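Drep2 (Drosophila melanogaster, PDB 4D2K) probably takes part in apoptotic DNA fragmentation, its N-terminal CIDE domain, the part in this structure, associating with other CIDE domains into higher-order assemblies. Local coordinates at residues A[42-47]-A[77-82]. Sequence-based numbering, arbitrary orientation.
Sequences GVPASE and LLRQGE
A two-pronged salt bridge between Glu47 and Arg79 joins the loop 42-47 to segment 77-82. Glu47 OE1 lies 2.6 Å from Arg79 NH2, while Arg79 NE donates to Glu47 OE2 at 2.9 Å, coming in on the syn side but somewhat out of the carboxylate plane. That second bond is bent (N-H...O 130°); the carboxylate and guanidinium planes stand 54° apart, and the two side chains cross at about a right angle. Glu47 reaches over fully extended, CG anti to its own N (chi1 177°); Arg79 bends at chi3 to bring NE and NH2 to the carboxylate. Val43 lays CG1 over the centre of one guanidinium face and touches Arg79 NH1 and CD through CG2, each at 3.9 Å. Were Arg79 replaced by an alanine, the Glu47 carboxylate would probably lose its cationic partner and Val43 CG1 the flat group it lies over. Deeper, Val43 CG2 meets Leu77 CD2 at 4.2 Å, and both side chains rest on Val49 of strand 49-53. Each partner stands at a turn: Glu47 closes a type I turn from Pro44, and Arg79 opens a type I' turn whose Glu82 OE1 accepts from the backbone N of Arg79, 3.2 Å away. Gly42 ends helix 30-40 in a Schellman motif. The contact thus ties the helix-to-strand loop to a central strand and the turn after it in the ubiquitin-like fold of the CIDE-N domain.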
loop_
_atom_site.group_PDB
_atom_site.type_symbol
_atom_site.label_atom_id
_atom_site.label_comp_id
_atom_site.label_asym_id
_atom_site.label_seq_id
_atom_site.Cartn_x
_atom_site.Cartn_y
_atom_site.Cartn_z
ATOM N N GLY A 42 10.186 5.252 2.460
ATOM C CA GLY A 42 11.511 5.690 2.042
ATOM C C GLY A 42 11.926 5.168 0.670
ATOM O O GLY A 42 13.110 4.996 0.373
ATOM N N VAL A 43 10.931 4.991 -0.189
ATOM C CA VAL A 43 11.126 4.543 -1.554
ATOM C C VAL A 43 11.196 5.770 -2.466
ATOM O O VAL A 43 10.336 6.656 -2.382
ATOM C CB VAL A 43 9.952 3.628 -2.010
ATOM C CG1 VAL A 43 10.103 3.199 -3.474
ATOM C CG2 VAL A 43 9.802 2.417 -1.076
ATOM N N PRO A 44 12.224 5.835 -3.336
ATOM C CA PRO A 44 12.380 7.010 -4.204
ATOM C C PRO A 44 11.126 7.169 -5.047
ATOM O O PRO A 44 10.551 6.160 -5.463
ATOM C CB PRO A 44 13.599 6.670 -5.068
ATOM C CG PRO A 44 14.338 5.603 -4.328
ATOM C CD PRO A 44 13.474 5.066 -3.211
ATOM N N ALA A 45 10.693 8.406 -5.263
ATOM C CA ALA A 45 9.368 8.659 -5.821
ATOM C C ALA A 45 9.142 8.095 -7.212
ATOM O O ALA A 45 8.021 7.717 -7.554
ATOM C CB ALA A 45 9.100 10.156 -5.839
ATOM N N SER A 46 10.200 8.012 -8.005
ATOM C CA SER A 46 10.065 7.514 -9.370
ATOM C C SER A 46 9.881 6.003 -9.430
ATOM O O SER A 46 9.220 5.494 -10.338
ATOM C CB SER A 46 11.282 7.920 -10.211
ATOM O OG SER A 46 12.467 7.327 -9.698
ATOM N N GLU A 47 10.420 5.298 -8.436
ATOM C CA GLU A 47 10.556 3.842 -8.506
ATOM C C GLU A 47 9.212 3.133 -8.515
ATOM O O GLU A 47 8.332 3.457 -7.717
ATOM C CB GLU A 47 11.393 3.341 -7.334
ATOM C CG GLU A 47 11.536 1.834 -7.285
ATOM C CD GLU A 47 12.305 1.350 -6.078
ATOM O OE1 GLU A 47 13.120 2.128 -5.539
ATOM O OE2 GLU A 47 12.083 0.193 -5.659
ATOM N N LEU A 77 3.579 -2.757 0.606
ATOM C CA LEU A 77 4.178 -2.182 -0.566
ATOM C C LEU A 77 5.326 -3.117 -0.949
ATOM O O LEU A 77 6.178 -3.396 -0.130
ATOM C CB LEU A 77 4.652 -0.763 -0.268
ATOM C CG LEU A 77 5.012 0.193 -1.393
ATOM C CD1 LEU A 77 4.861 1.609 -0.892
ATOM C CD2 LEU A 77 6.439 -0.043 -1.799
ATOM N N LEU A 78 5.321 -3.620 -2.175
ATOM C CA LEU A 78 6.375 -4.506 -2.678
ATOM C C LEU A 78 7.215 -3.783 -3.704
ATOM O O LEU A 78 6.680 -3.241 -4.680
ATOM C CB LEU A 78 5.783 -5.753 -3.347
ATOM C CG LEU A 78 4.794 -6.574 -2.525
ATOM C CD1 LEU A 78 4.259 -7.741 -3.331
ATOM C CD2 LEU A 78 5.440 -7.044 -1.243
ATOM N N ARG A 79 8.520 -3.753 -3.493
ATOM C CA ARG A 79 9.419 -3.194 -4.499
ATOM C C ARG A 79 10.348 -4.275 -5.042
ATOM O O ARG A 79 10.442 -5.366 -4.472
ATOM C CB ARG A 79 10.226 -2.039 -3.915
ATOM C CG ARG A 79 10.681 -2.266 -2.474
ATOM C CD ARG A 79 11.398 -1.049 -1.911
ATOM N NE ARG A 79 12.347 -0.501 -2.874
ATOM C CZ ARG A 79 13.257 0.422 -2.584
ATOM N NH1 ARG A 79 13.356 0.886 -1.347
ATOM N NH2 ARG A 79 14.081 0.867 -3.524
ATOM N N GLN A 80 11.007 -3.970 -6.157
ATOM C CA GLN A 80 12.119 -4.774 -6.677
ATOM C C GLN A 80 12.052 -6.283 -6.485
ATOM O O GLN A 80 12.915 -6.843 -5.798
ATOM C CB GLN A 80 13.429 -4.316 -6.018
ATOM C CG GLN A 80 14.003 -2.984 -6.476
ATOM C CD GLN A 80 15.355 -2.724 -5.838
ATOM O OE1 GLN A 80 15.691 -3.321 -4.806
ATOM N NE2 GLN A 80 16.143 -1.847 -6.452
ATOM N N GLY A 81 11.045 -6.947 -7.031
ATOM C CA GLY A 81 11.031 -8.397 -6.941
ATOM C C GLY A 81 10.568 -9.021 -5.647
ATOM O O GLY A 81 10.593 -10.230 -5.523
ATOM N N GLU A 82 10.210 -8.209 -4.663
ATOM C CA GLU A 82 9.672 -8.735 -3.412
ATOM C C GLU A 82 8.308 -9.318 -3.745
ATOM O O GLU A 82 7.612 -8.806 -4.619
ATOM C CB GLU A 82 9.577 -7.639 -2.350
ATOM C CG GLU A 82 10.936 -7.113 -1.907
ATOM C CD GLU A 82 10.844 -5.772 -1.211
ATOM O OE1 GLU A 82 9.720 -5.286 -0.994
ATOM O OE2 GLU A 82 11.900 -5.193 -0.884
#